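Local coordinates for protein arabinan endo-1,5-alpha-l-arabinosidase A (Cellvibrio cellulosa, PDB 1GYH) that cleaves the alpha-1,5-linked arabinofuranosyl backbone of linear arabinan, releasing almost exclusively arabinotriose during breakdown of the plant cell wall, at residues W52-A66 with Y79-G93. Sequence-based numbering, arbitrary orientation. Where two conformers were deposited one is given.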
loop_
_atom_site.group_PDB
_atom_site.type_symbol
_atom_site.label_atom_id
_atom_site.label_comp_id
_atom_site.label_asym_id
_atom_site.label_seq_id
_atom_site.Cartn_x
_atom_site.Cartn_y
_atom_site.Cartn_z
ATOM N N TRP A 52 12.863 -14.699 -10.077
ATOM C CA TRP A 52 12.426 -14.113 -11.325
ATOM C C TRP A 52 12.633 -12.586 -11.419
ATOM O O TRP A 52 12.345 -11.980 -12.469
ATOM C CB TRP A 52 10.922 -14.442 -11.545
ATOM C CG TRP A 52 10.004 -14.028 -10.388
ATOM C CD1 TRP A 52 9.615 -14.821 -9.344
ATOM C CD2 TRP A 52 9.426 -12.740 -10.152
ATOM N NE1 TRP A 52 8.833 -14.099 -8.479
ATOM C CE2 TRP A 52 8.692 -12.821 -8.952
ATOM C CE3 TRP A 52 9.458 -11.514 -10.831
ATOM C CZ2 TRP A 52 7.981 -11.737 -8.425
ATOM C CZ3 TRP A 52 8.750 -10.429 -10.309
ATOM C CH2 TRP A 52 8.007 -10.557 -9.115
ATOM N N ALA A 53 13.089 -11.950 -10.347
ATOM C CA ALA A 53 13.052 -10.487 -10.275
ATOM C C ALA A 53 13.907 -9.835 -11.352
ATOM O O ALA A 53 13.468 -8.883 -11.979
ATOM C CB ALA A 53 13.512 -10.008 -8.952
ATOM N N LYS A 54 15.128 -10.366 -11.551
ATOM C CA LYS A 54 16.061 -9.775 -12.525
ATOM C C LYS A 54 15.578 -9.834 -13.963
ATOM O O LYS A 54 15.912 -8.957 -14.767
ATOM C CB LYS A 54 17.463 -10.379 -12.399
ATOM C CG LYS A 54 18.257 -9.772 -11.279
ATOM C CD LYS A 54 19.725 -10.178 -11.358
ATOM C CE LYS A 54 20.519 -9.626 -10.196
ATOM N NZ LYS A 54 20.510 -10.545 -9.027
ATOM N N ARG A 55 14.759 -10.817 -14.299
ATOM C CA ARG A 55 14.224 -10.847 -15.640
ATOM C C ARG A 55 13.159 -9.785 -15.880
ATOM O O ARG A 55 13.094 -9.230 -16.963
ATOM C CB ARG A 55 13.821 -12.272 -16.045
ATOM C CG ARG A 55 12.399 -12.515 -16.104
ATOM C CD ARG A 55 11.732 -12.305 -17.436
ATOM N NE ARG A 55 10.359 -12.628 -17.130
ATOM C CZ ARG A 55 9.403 -11.763 -16.988
ATOM N NH1 ARG A 55 9.605 -10.484 -17.260
ATOM N NH2 ARG A 55 8.218 -12.202 -16.642
ATOM N N VAL A 56 12.364 -9.445 -14.871
ATOM C CA VAL A 56 11.442 -8.339 -14.993
ATOM C C VAL A 56 12.223 -6.993 -14.966
ATOM O O VAL A 56 11.960 -6.087 -15.780
ATOM C CB VAL A 56 10.363 -8.384 -13.854
ATOM C CG1 VAL A 56 9.575 -7.078 -13.799
ATOM C CG2 VAL A 56 9.409 -9.592 -14.044
ATOM N N SER A 57 13.168 -6.875 -14.031
ATOM C CA SER A 57 13.948 -5.638 -13.782
ATOM C C SER A 57 15.462 -5.941 -13.833
ATOM O O SER A 57 16.063 -6.300 -12.826
ATOM C CB SER A 57 13.586 -5.049 -12.409
ATOM O OG SER A 57 14.164 -3.775 -12.180
ATOM N N PRO A 58 16.085 -5.876 -15.012
ATOM C CA PRO A 58 17.506 -6.267 -15.121
ATOM C C PRO A 58 18.439 -5.563 -14.112
ATOM O O PRO A 58 19.352 -6.217 -13.612
ATOM C CB PRO A 58 17.882 -5.914 -16.593
ATOM C CG PRO A 58 16.602 -5.855 -17.342
ATOM C CD PRO A 58 15.511 -5.488 -16.314
ATOM N N SER A 59 18.194 -4.290 -13.807
ATOM C CA SER A 59 18.979 -3.540 -12.801
ATOM C C SER A 59 18.458 -3.633 -11.351
ATOM O O SER A 59 18.851 -2.853 -10.488
ATOM C CB SER A 59 19.005 -2.070 -13.185
ATOM O OG SER A 59 17.724 -1.484 -12.979
ATOM N N PHE A 60 17.568 -4.581 -11.098
ATOM C CA PHE A 60 17.034 -4.804 -9.751
ATOM C C PHE A 60 18.136 -4.766 -8.699
ATOM O O PHE A 60 19.117 -5.490 -8.836
ATOM C CB PHE A 60 16.407 -6.194 -9.707
ATOM C CG PHE A 60 15.744 -6.506 -8.404
ATOM C CD1 PHE A 60 14.643 -5.756 -7.992
ATOM C CD2 PHE A 60 16.192 -7.527 -7.611
ATOM C CE1 PHE A 60 13.999 -6.023 -6.776
ATOM C CE2 PHE A 60 15.544 -7.794 -6.404
ATOM C CZ PHE A 60 14.436 -7.025 -6.015
ATOM N N ASP A 61 17.954 -3.951 -7.656
ATOM C CA ASP A 61 18.938 -3.791 -6.536
ATOM C C ASP A 61 18.659 -4.545 -5.245
ATOM O O ASP A 61 19.311 -4.289 -4.236
ATOM C CB ASP A 61 19.169 -2.303 -6.186
ATOM C CG ASP A 61 17.925 -1.580 -5.695
ATOM O OD1 ASP A 61 16.848 -2.186 -5.445
ATOM O OD2 ASP A 61 17.923 -0.345 -5.518
ATOM N N GLY A 62 17.715 -5.472 -5.252
ATOM C CA GLY A 62 17.348 -6.189 -4.046
ATOM C C GLY A 62 16.212 -5.609 -3.189
ATOM O O GLY A 62 15.717 -6.319 -2.331
ATOM N N HIS A 63 15.821 -4.360 -3.422
ATOM C CA HIS A 63 14.743 -3.693 -2.675
ATOM C C HIS A 63 13.375 -3.994 -3.281
ATOM O O HIS A 63 13.077 -3.609 -4.416
ATOM C CB HIS A 63 14.940 -2.170 -2.613
ATOM C CG HIS A 63 16.138 -1.769 -1.821
ATOM N ND1 HIS A 63 16.061 -1.162 -0.580
ATOM C CD2 HIS A 63 17.455 -1.938 -2.080
ATOM C CE1 HIS A 63 17.282 -0.968 -0.119
ATOM N NE2 HIS A 63 18.145 -1.447 -0.997
ATOM N N LEU A 64 12.543 -4.698 -2.512
ATOM C CA LEU A 64 11.154 -4.941 -2.896
ATOM C C LEU A 64 10.275 -3.824 -2.361
ATOM O O LEU A 64 10.565 -3.263 -1.300
ATOM C CB LEU A 64 10.694 -6.309 -2.381
ATOM C CG LEU A 64 11.469 -7.519 -2.918
ATOM C CD1 LEU A 64 11.079 -8.827 -2.173
ATOM C CD2 LEU A 64 11.201 -7.659 -4.419
ATOM N N TRP A 65 9.215 -3.479 -3.104
ATOM C CA TRP A 65 8.425 -2.287 -2.785
ATOM C C TRP A 65 6.970 -2.623 -2.410
ATOM O O TRP A 65 6.377 -3.548 -2.974
ATOM C CB TRP A 65 8.302 -1.327 -3.950
ATOM C CG TRP A 65 9.580 -0.779 -4.653
ATOM C CD1 TRP A 65 10.879 -0.949 -4.320
ATOM C CD2 TRP A 65 9.561 0.022 -5.830
ATOM N NE1 TRP A 65 11.683 -0.302 -5.233
ATOM C CE2 TRP A 65 10.881 0.315 -6.167
ATOM C CE3 TRP A 65 8.537 0.523 -6.633
ATOM C CZ2 TRP A 65 11.220 1.098 -7.292
ATOM C CZ3 TRP A 65 8.873 1.329 -7.769
ATOM C CH2 TRP A 65 10.205 1.588 -8.076
ATOM N N ALA A 66 6.431 -1.805 -1.503
ATOM C CA ALA A 66 4.967 -1.630 -1.286
ATOM C C ALA A 66 4.219 -2.935 -0.999
ATOM O O ALA A 66 3.319 -3.355 -1.724
ATOM C CB ALA A 66 4.363 -0.855 -2.490
ATOM N N TYR A 79 1.983 -9.874 -0.545
ATOM C CA TYR A 79 2.157 -9.343 -1.894
ATOM C C TYR A 79 3.279 -8.308 -1.884
ATOM O O TYR A 79 3.481 -7.642 -0.892
ATOM C CB TYR A 79 0.847 -8.738 -2.412
ATOM C CG TYR A 79 -0.246 -9.775 -2.453
ATOM C CD1 TYR A 79 -0.984 -10.098 -1.286
ATOM C CD2 TYR A 79 -0.515 -10.484 -3.619
ATOM C CE1 TYR A 79 -1.968 -11.084 -1.328
ATOM C CE2 TYR A 79 -1.481 -11.478 -3.656
ATOM C CZ TYR A 79 -2.219 -11.753 -2.524
ATOM O OH TYR A 79 -3.152 -12.739 -2.584
ATOM N N TYR A 80 4.024 -8.202 -2.996
ATOM C CA TYR A 80 5.231 -7.377 -3.044
ATOM C C TYR A 80 5.467 -6.989 -4.513
ATOM O O TYR A 80 4.967 -7.669 -5.421
ATOM C CB TYR A 80 6.463 -8.134 -2.452
ATOM C CG TYR A 80 6.811 -9.427 -3.194
ATOM C CD1 TYR A 80 7.598 -9.389 -4.345
ATOM C CD2 TYR A 80 6.274 -10.672 -2.798
ATOM C CE1 TYR A 80 7.893 -10.532 -5.063
ATOM C CE2 TYR A 80 6.542 -11.841 -3.511
ATOM C CZ TYR A 80 7.369 -11.766 -4.661
ATOM O OH TYR A 80 7.686 -12.878 -5.411
ATOM N N SER A 81 6.216 -5.897 -4.722
ATOM C CA SER A 81 6.444 -5.314 -6.057
ATOM C C SER A 81 7.944 -5.382 -6.417
ATOM O O SER A 81 8.804 -5.053 -5.605
ATOM C CB SER A 81 5.966 -3.849 -6.113
ATOM O OG SER A 81 4.701 -3.673 -5.465
ATOM N N VAL A 82 8.220 -5.851 -7.623
ATOM C CA VAL A 82 9.554 -5.770 -8.279
ATOM C C VAL A 82 9.447 -4.705 -9.381
ATOM O O VAL A 82 8.575 -4.755 -10.240
ATOM C CB VAL A 82 9.913 -7.127 -8.878
ATOM C CG1 VAL A 82 11.107 -7.006 -9.835
ATOM C CG2 VAL A 82 10.208 -8.155 -7.791
ATOM N N SER A 83 10.330 -3.719 -9.367
ATOM C CA SER A 83 10.228 -2.630 -10.320
ATOM C C SER A 83 11.570 -1.966 -10.618
ATOM O O SER A 83 12.631 -2.489 -10.260
ATOM C CB SER A 83 9.237 -1.593 -9.781
ATOM O OG SER A 83 8.800 -0.689 -10.790
ATOM N N ALA A 84 11.494 -0.829 -11.291
ATOM C CA ALA A 84 12.641 0.044 -11.518
ATOM C C ALA A 84 12.189 1.487 -11.544
ATOM O O ALA A 84 11.164 1.834 -12.155
ATOM C CB ALA A 84 13.340 -0.332 -12.871
ATOM N N PHE A 85 12.951 2.352 -10.898
ATOM C CA PHE A 85 12.526 3.748 -10.766
ATOM C C PHE A 85 12.245 4.409 -12.096
ATOM O O PHE A 85 13.044 4.319 -13.029
ATOM C CB PHE A 85 13.554 4.572 -9.948
ATOM C CG PHE A 85 13.377 4.414 -8.445
ATOM C CD1 PHE A 85 12.236 4.933 -7.808
ATOM C CD2 PHE A 85 14.314 3.692 -7.683
ATOM C CE1 PHE A 85 12.037 4.771 -6.409
ATOM C CE2 PHE A 85 14.150 3.529 -6.279
ATOM C CZ PHE A 85 13.007 4.071 -5.643
ATOM N N GLY A 86 11.090 5.052 -12.194
ATOM C CA GLY A 86 10.719 5.760 -13.393
ATOM C C GLY A 86 10.105 4.942 -14.529
ATOM O O GLY A 86 9.710 5.521 -15.546
ATOM N N LYS A 87 10.050 3.619 -14.380
ATOM C CA LYS A 87 9.611 2.738 -15.444
ATOM C C LYS A 87 8.443 1.827 -15.066
ATOM O O LYS A 87 8.136 1.634 -13.889
ATOM C CB LYS A 87 10.787 1.878 -15.872
ATOM C CG LYS A 87 11.975 2.733 -16.331
ATOM C CD LYS A 87 12.922 1.904 -17.164
ATOM C CE LYS A 87 14.257 1.744 -16.550
ATOM N NZ LYS A 87 15.216 1.777 -17.674
ATOM N N ASN A 88 7.797 1.243 -16.055
ATOM C CA ASN A 88 6.752 0.271 -15.738
ATOM C C ASN A 88 7.128 -1.136 -16.117
ATOM O O ASN A 88 6.267 -1.927 -16.431
ATOM C CB ASN A 88 5.354 0.695 -16.260
ATOM C CG ASN A 88 5.227 0.669 -17.782
ATOM O OD1 ASN A 88 6.199 0.882 -18.531
ATOM N ND2 ASN A 88 3.996 0.421 -18.249
ATOM N N THR A 89 8.430 -1.431 -16.098
ATOM C CA THR A 89 8.942 -2.804 -16.108
ATOM C C THR A 89 8.806 -3.331 -14.665
ATOM O O THR A 89 9.730 -3.189 -13.822
ATOM C CB THR A 89 10.407 -2.846 -16.515
ATOM O OG1 THR A 89 11.191 -1.968 -15.668
ATOM C CG2 THR A 89 10.614 -2.347 -18.011
ATOM N N SER A 90 7.631 -3.891 -14.376
ATOM C CA SER A 90 7.219 -4.151 -12.983
ATOM C C SER A 90 6.329 -5.373 -12.901
ATOM O O SER A 90 5.671 -5.757 -13.878
ATOM C CB SER A 90 6.393 -2.990 -12.407
ATOM O OG SER A 90 7.034 -1.738 -12.588
ATOM N N ALA A 91 6.325 -5.980 -11.729
ATOM C CA ALA A 91 5.435 -7.102 -11.467
ATOM C C ALA A 91 5.157 -7.204 -9.966
ATOM O O ALA A 91 6.038 -6.899 -9.118
ATOM C CB ALA A 91 6.022 -8.428 -11.965
ATOM N N ILE A 92 3.942 -7.670 -9.680
ATOM C CA ILE A 92 3.518 -8.012 -8.319
ATOM C C ILE A 92 3.569 -9.508 -8.130
ATOM O O ILE A 92 2.992 -10.280 -8.912
ATOM C CB ILE A 92 2.107 -7.434 -8.034
ATOM C CG1 ILE A 92 2.151 -5.918 -7.994
ATOM C CG2 ILE A 92 1.573 -7.986 -6.715
ATOM C CD1 ILE A 92 0.764 -5.235 -8.247
ATOM N N GLY A 93 4.311 -9.913 -7.108
ATOM C CA GLY A 93 4.412 -11.284 -6.691
ATOM C C GLY A 93 3.671 -11.554 -5.373
ATOM O O GLY A 93 3.231 -10.629 -4.705
HETATM O O HOH W 1 15.019 -2.343 -7.723
HETATM O O HOH W 2 11.649 -3.320 -6.825
#
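Trp65 and Phe85 meet at an oblique angle, their planes turned 39° apart, with Trp65 CZ2 sitting over the centre of the Phe85 ring and 3.8 Å from Phe85 CZ. Farther along the indole, Ser83 brings its CB over one face of the six-membered ring, a CH-pi contact in which that carbon lies 3.8 Å from the ring centroid. Trp65 and Ser81 form an antiparallel hydrogen-bonded pair, in which Trp65 N donates to Ser81 O in a nearly straight bond (168°) and Trp65 O is gripped twice, in its carbonyl plane by Ser81 N and from above that plane by Ser81 OG at 3.0 Å. The OG reaches back because it stands beside its own backbone N, chi1 -43°.

Such pairing belongs to the hairpin of strands 63-72 and 75-82, part of one blade of the five-bladed beta-propeller of family 43 glycosidases; Asp61, Gly62 and His63, with Gly86 and Lys87 in the loop between strands 75-82 and 90-97, probably bind substrate. On the face that carries Leu64 and Val82 the contact is largely apolar. There Val82 CG2 is wedged between Trp52 CH2 and Leu64 CD2, 3.5 Å from each, while its CG1 meets Ala53 CB. The edge of the Trp52 indole meets the hydroxyl of Tyr80, CZ2 lying 3.2 Å from Tyr80 OH; Asp111 accepts hydrogen bonds from both Trp52 NE1 and Tyr80 OH. Past the short helix 53-56, Ser57 OG donates to Ser83 O at 2.8 Å from well above the carbonyl plane, and a water bridges His63 O, to which it donates, and Ser83 N, from which it accepts.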